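Local coordinates for protein phenylalanine ammonia-lyase (Rhodosporidium toruloides, PDB 1Y2M) that catalyses the non-oxidative deamination of L-phenylalanine and L-tyrosine to trans-cinnamate and p-coumarate, the committing step of phenylpropanoid synthesis, at residues Glu442-Gly447 with Ser454-Glu459; Lys468-Ala473 with His527-Leu532. One frame throughout, in Å; residues are numbered along the deposited sequence.

Interaction 1 of 2, residues Glu442-Gly447 with Ser454-Glu459; sequences EMLNAG and SCLAAE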
loop_
_atom_site.group_PDB
_atom_site.type_symbol
_atom_site.label_atom_id
_atom_site.label_comp_id
_atom_site.label_asym_id
_atom_site.label_seq_id
_atom_site.Cartn_x
_atom_site.Cartn_y
_atom_site.Cartn_z
ATOM N N GLU B 442 11.407 -17.364 -16.766
ATOM C CA GLU B 442 11.226 -18.729 -17.234
ATOM C C GLU B 442 12.234 -19.038 -18.331
ATOM O O GLU B 442 12.890 -20.080 -18.325
ATOM C CB GLU B 442 9.795 -18.915 -17.726
ATOM C CG GLU B 442 9.477 -20.319 -18.240
ATOM C CD GLU B 442 8.046 -20.467 -18.725
ATOM O OE1 GLU B 442 7.179 -19.579 -18.446
ATOM O OE2 GLU B 442 7.795 -21.488 -19.422
HETATM N N MSE B 443 12.346 -18.114 -19.266
HETATM C CA MSE B 443 13.259 -18.255 -20.387
HETATM C C MSE B 443 14.723 -18.340 -19.946
HETATM O O MSE B 443 15.513 -18.989 -20.624
HETATM C CB MSE B 443 13.101 -17.091 -21.396
HETATM C CG MSE B 443 13.811 -17.308 -22.633
HETATM SE SE MSE B 443 13.386 -15.902 -23.962
HETATM C CE MSE B 443 13.970 -14.344 -22.885
ATOM N N LEU B 444 15.064 -17.660 -18.848
ATOM C CA LEU B 444 16.415 -17.660 -18.283
ATOM C C LEU B 444 16.672 -18.805 -17.289
ATOM O O LEU B 444 17.750 -18.863 -16.643
ATOM C CB LEU B 444 16.682 -16.316 -17.608
ATOM C CG LEU B 444 16.636 -15.120 -18.577
ATOM C CD1 LEU B 444 17.026 -13.836 -17.788
ATOM C CD2 LEU B 444 17.438 -15.320 -19.811
ATOM N N ASN B 445 15.683 -19.670 -17.127
ATOM C CA ASN B 445 15.782 -20.849 -16.255
ATOM C C ASN B 445 16.062 -22.095 -17.060
ATOM O O ASN B 445 15.213 -22.565 -17.815
ATOM C CB ASN B 445 14.471 -20.989 -15.460
ATOM C CG ASN B 445 14.556 -22.039 -14.362
ATOM O OD1 ASN B 445 15.105 -23.119 -14.575
ATOM N ND2 ASN B 445 14.028 -21.733 -13.188
ATOM N N ALA B 446 17.271 -22.629 -16.886
ATOM C CA ALA B 446 17.751 -23.775 -17.686
ATOM C C ALA B 446 16.858 -24.986 -17.522
ATOM O O ALA B 446 16.726 -25.799 -18.420
ATOM C CB ALA B 446 19.191 -24.138 -17.243
ATOM N N GLY B 447 16.259 -25.104 -16.350
ATOM C CA GLY B 447 15.326 -26.177 -16.077
ATOM C C GLY B 447 13.986 -26.039 -16.728
ATOM O O GLY B 447 13.266 -27.006 -16.804
ATOM N N SER B 454 22.133 -22.442 -20.624
ATOM C CA SER B 454 22.140 -21.786 -19.301
ATOM C C SER B 454 22.547 -20.314 -19.411
ATOM O O SER B 454 23.536 -19.971 -20.086
ATOM C CB SER B 454 23.106 -22.468 -18.338
ATOM O OG SER B 454 24.341 -22.602 -18.997
ATOM N N CYS B 455 21.743 -19.450 -18.819
ATOM C CA CYS B 455 21.985 -18.004 -18.773
ATOM C C CYS B 455 22.057 -17.352 -20.153
ATOM O O CYS B 455 22.424 -16.199 -20.268
ATOM C CB CYS B 455 23.245 -17.663 -18.005
ATOM S SG CYS B 455 23.149 -18.250 -16.277
ATOM N N LEU B 456 21.597 -18.067 -21.185
ATOM C CA LEU B 456 21.763 -17.652 -22.570
ATOM C C LEU B 456 23.231 -17.398 -22.920
ATOM O O LEU B 456 23.600 -16.550 -23.762
ATOM C CB LEU B 456 20.827 -16.493 -22.942
ATOM C CG LEU B 456 19.349 -16.655 -22.614
ATOM C CD1 LEU B 456 18.556 -15.466 -23.145
ATOM C CD2 LEU B 456 18.751 -17.914 -23.163
ATOM N N ALA B 457 24.096 -18.179 -22.299
ATOM C CA ALA B 457 25.507 -18.107 -22.616
ATOM C C ALA B 457 25.719 -18.742 -23.999
ATOM O O ALA B 457 25.199 -19.847 -24.266
ATOM C CB ALA B 457 26.285 -18.890 -21.587
ATOM N N ALA B 458 26.486 -18.087 -24.854
ATOM C CA ALA B 458 26.756 -18.615 -26.203
ATOM C C ALA B 458 27.789 -19.739 -26.238
ATOM O O ALA B 458 27.821 -20.501 -27.196
ATOM C CB ALA B 458 27.259 -17.476 -27.123
ATOM N N GLU B 459 28.674 -19.728 -25.255
ATOM C CA GLU B 459 29.790 -20.663 -25.193
ATOM C C GLU B 459 29.696 -21.448 -23.898
ATOM O O GLU B 459 28.618 -21.500 -23.280
ATOM C CB GLU B 459 31.128 -19.939 -25.395
ATOM C CG GLU B 459 31.254 -19.284 -26.814
ATOM C CD GLU B 459 31.446 -20.290 -27.929
ATOM O OE1 GLU B 459 31.919 -21.439 -27.679
ATOM O OE2 GLU B 459 31.195 -19.920 -29.092
HETATM O O HOH W 1 19.843 -20.674 -17.057
#

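Interaction 2 of 2, residues Lys468-Ala473 with His527-Leu532; sequences KGLDIA and HLYCVL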
loop_
_atom_site.group_PDB
_atom_site.type_symbol
_atom_site.label_atom_id
_atom_site.label_comp_id
_atom_site.label_asym_id
_atom_site.label_seq_id
_atom_site.Cartn_x
_atom_site.Cartn_y
_atom_site.Cartn_z
ATOM N N LYS B 468 22.363 -13.798 -16.358
ATOM C CA LYS B 468 22.033 -14.022 -14.927
ATOM C C LYS B 468 21.798 -12.691 -14.183
ATOM O O LYS B 468 20.873 -12.554 -13.356
ATOM C CB LYS B 468 23.130 -14.833 -14.240
ATOM C CG LYS B 468 22.848 -15.127 -12.802
ATOM C CD LYS B 468 23.990 -15.831 -12.132
ATOM C CE LYS B 468 24.153 -17.259 -12.583
ATOM N NZ LYS B 468 23.091 -18.129 -12.054
ATOM N N GLY B 469 22.649 -11.696 -14.461
ATOM C CA GLY B 469 22.499 -10.419 -13.830
ATOM C C GLY B 469 21.215 -9.773 -14.252
ATOM O O GLY B 469 20.528 -9.109 -13.478
ATOM N N LEU B 470 20.877 -9.928 -15.514
ATOM C CA LEU B 470 19.619 -9.382 -16.039
ATOM C C LEU B 470 18.369 -10.060 -15.449
ATOM O O LEU B 470 17.359 -9.431 -15.225
ATOM C CB LEU B 470 19.608 -9.346 -17.559
ATOM C CG LEU B 470 20.547 -8.380 -18.254
ATOM C CD1 LEU B 470 20.466 -8.571 -19.795
ATOM C CD2 LEU B 470 20.252 -6.944 -17.873
ATOM N N ASP B 471 18.463 -11.354 -15.169
ATOM C CA ASP B 471 17.386 -12.065 -14.470
ATOM C C ASP B 471 17.138 -11.367 -13.139
ATOM O O ASP B 471 16.016 -11.065 -12.769
ATOM C CB ASP B 471 17.835 -13.522 -14.237
ATOM C CG ASP B 471 16.686 -14.472 -13.962
ATOM O OD1 ASP B 471 15.505 -14.194 -14.329
ATOM O OD2 ASP B 471 16.990 -15.582 -13.435
ATOM N N ILE B 472 18.220 -11.093 -12.426
ATOM C CA ILE B 472 18.147 -10.406 -11.124
ATOM C C ILE B 472 17.636 -8.970 -11.308
ATOM O O ILE B 472 16.780 -8.526 -10.522
ATOM C CB ILE B 472 19.538 -10.412 -10.446
ATOM C CG1 ILE B 472 19.945 -11.853 -10.089
ATOM C CG2 ILE B 472 19.563 -9.513 -9.208
ATOM C CD1 ILE B 472 21.486 -12.035 -9.891
ATOM N N ALA B 473 18.159 -8.221 -12.292
ATOM C CA ALA B 473 17.639 -6.887 -12.561
ATOM C C ALA B 473 16.139 -6.871 -12.829
ATOM O O ALA B 473 15.443 -5.995 -12.342
ATOM C CB ALA B 473 18.420 -6.223 -13.707
ATOM N N HIS B 527 14.183 -7.435 -21.168
ATOM C CA HIS B 527 13.538 -8.584 -21.785
ATOM C C HIS B 527 13.875 -8.622 -23.278
ATOM O O HIS B 527 14.151 -9.691 -23.850
ATOM C CB HIS B 527 12.032 -8.488 -21.499
ATOM C CG HIS B 527 11.220 -9.698 -21.910
ATOM N ND1 HIS B 527 9.861 -9.790 -21.685
ATOM C CD2 HIS B 527 11.578 -10.848 -22.537
ATOM C CE1 HIS B 527 9.428 -10.954 -22.150
ATOM N NE2 HIS B 527 10.442 -11.605 -22.689
ATOM N N LEU B 528 13.735 -7.503 -23.965
ATOM C CA LEU B 528 14.061 -7.470 -25.394
ATOM C C LEU B 528 15.513 -7.857 -25.657
ATOM O O LEU B 528 15.787 -8.668 -26.551
ATOM C CB LEU B 528 13.780 -6.075 -25.959
ATOM C CG LEU B 528 13.946 -5.834 -27.459
ATOM C CD1 LEU B 528 13.263 -6.924 -28.289
ATOM C CD2 LEU B 528 13.361 -4.449 -27.825
ATOM N N TYR B 529 16.431 -7.340 -24.845
ATOM C CA TYR B 529 17.843 -7.748 -24.966
ATOM C C TYR B 529 17.942 -9.269 -24.904
ATOM O O TYR B 529 18.591 -9.904 -25.748
ATOM C CB TYR B 529 18.686 -7.093 -23.879
ATOM C CG TYR B 529 20.108 -7.589 -23.890
ATOM C CD1 TYR B 529 21.098 -6.939 -24.628
ATOM C CD2 TYR B 529 20.455 -8.703 -23.174
ATOM C CE1 TYR B 529 22.381 -7.420 -24.651
ATOM C CE2 TYR B 529 21.758 -9.201 -23.219
ATOM C CZ TYR B 529 22.706 -8.564 -23.944
ATOM O OH TYR B 529 24.005 -9.076 -23.953
ATOM N N CYS B 530 17.306 -9.847 -23.882
ATOM C CA CYS B 530 17.433 -11.306 -23.636
ATOM C C CYS B 530 16.768 -12.166 -24.714
ATOM O O CYS B 530 17.352 -13.161 -25.189
ATOM C CB CYS B 530 16.940 -11.693 -22.292
ATOM S SG CYS B 530 17.831 -11.010 -20.894
ATOM N N VAL B 531 15.548 -11.790 -25.100
ATOM C CA VAL B 531 14.812 -12.608 -26.068
ATOM C C VAL B 531 15.563 -12.675 -27.382
ATOM O O VAL B 531 15.520 -13.665 -28.090
ATOM C CB VAL B 531 13.312 -12.156 -26.214
ATOM C CG1 VAL B 531 13.205 -10.923 -27.130
ATOM C CG2 VAL B 531 12.440 -13.298 -26.740
ATOM N N LEU B 532 16.243 -11.595 -27.764
ATOM C CA LEU B 532 16.971 -11.606 -29.039
ATOM C C LEU B 532 18.170 -12.563 -28.959
ATOM O O LEU B 532 18.432 -13.292 -29.915
ATOM C CB LEU B 532 17.463 -10.200 -29.396
ATOM C CG LEU B 532 16.334 -9.209 -29.571
ATOM C CD1 LEU B 532 16.898 -7.826 -29.680
ATOM C CD2 LEU B 532 15.401 -9.559 -30.769
#

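Interaction 1 of 2, residues Glu442-Gly447 with Ser454-Glu459
Leu-444 and Leu-456 share one side-chain conformation: in each, CG lies opposite the carbonyl carbon (chi1 -62° and -51°), which turns the branched ends toward each other. There the side chains cross at about a right angle, and CD2 of Leu-444 rests against CD1 of Leu-456 at 3.5 Å and against its CG at 3.6 Å. Leucine suits both places, because a forked, uncharged end packs well where the surroundings are buried and apolar. Toward Ala-446 and Ser-454 the two backbones draw closer and small residues take over: CB of Ala-446 sits 4.3 Å from CA of Ser-454. A water joins the backbones between these two patches, giving a hydrogen bond to Leu-444 O (2.8 Å) and accepting one from Cys-455 N (2.9 Å). Helix 416-443 ends at Met-443, while Cys-455 and Leu-456 both have positive phi and occupy the central positions of a beta turn of the I'/III' kind, closed by Ala-457 N to Ser-454 O at 2.9 Å. Leu-456 also packs on Ala-534 and Leu-537 of helix 506-560, and its carbonyl is bonded by His-466 and Gln-533. With no direct hydrogen bond between the segments, the contact combines apolar packing with a water bridge, which lets two irregular backbones satisfy buried polar groups without having to match as strands would.

Interaction 2 of 2, residues Lys468-Ala473 with His527-Leu532
The phenol ring of Tyr-529 is met obliquely by CD1 of Leu-470, which lies 3.4 Å from ring atom CD2 and 3.7 Å from CE2. Ile-691 and Val-695, one turn apart on helix 691-703, also pack on the Tyr-529 side chain, and Ile-691 touches Leu-470 as well, while the tyrosine OH is hydrogen-bonded to His-466 NE2. Tyrosine thus serves two needs, apolar ring carbons for the leucine methyl and a polar tip that finds a partner within the interior. The side chains of Leu-470 and Tyr-529 cross at about a right angle. The same methyl, Leu-470 CD1, is also 3.8 Å from Cys-530 SG, and the sulfur lies 4.1 Å from Leu-470 CB; one leucine therefore bears on two consecutive residues of the facing helix. Cysteine is short enough to sit directly between the backbones, whose nearest CA atoms, those of Leu-470 and Cys-530, are 8.1 Å apart. Tyr-529 reaches the leucine with CG opposite its own backbone N (chi1 175°), which carries the ring out beside the helix. Elsewhere on helix 468-484, Lys-468, which binds cinnamate, forms a salt bridge with Glu-496 of a second subunit. The contact is a sparse, wholly apolar packing of helix 468-484 on the long helix 506-560, part of the largely helical interior of the PAL/histidase fold.

Both are core contacts, with centres 10 Å apart, but they join different kinds of element. Interaction 2 is nearer the middle of the chain and joins two regular helices, whose backbones are largely hydrogen-bonded along each helix, and the facing side chains contribute apolar contacts alone. Interaction 1 lies farther out, where helix 416-443 gives way to the loop leading to helix 468-484, and one water bridges Leu-444 O and Cys-455 N across its irregular backbones. The two meet directly: Leu-456 CD1 packs on Cys-530 O at 3.3 Å, and Leu-444 CD1 on Asp-471 CB at 3.7 Å. Together they bring helices 416-443, 468-484 and 506-560 into one continuous packed region beside the second subunit.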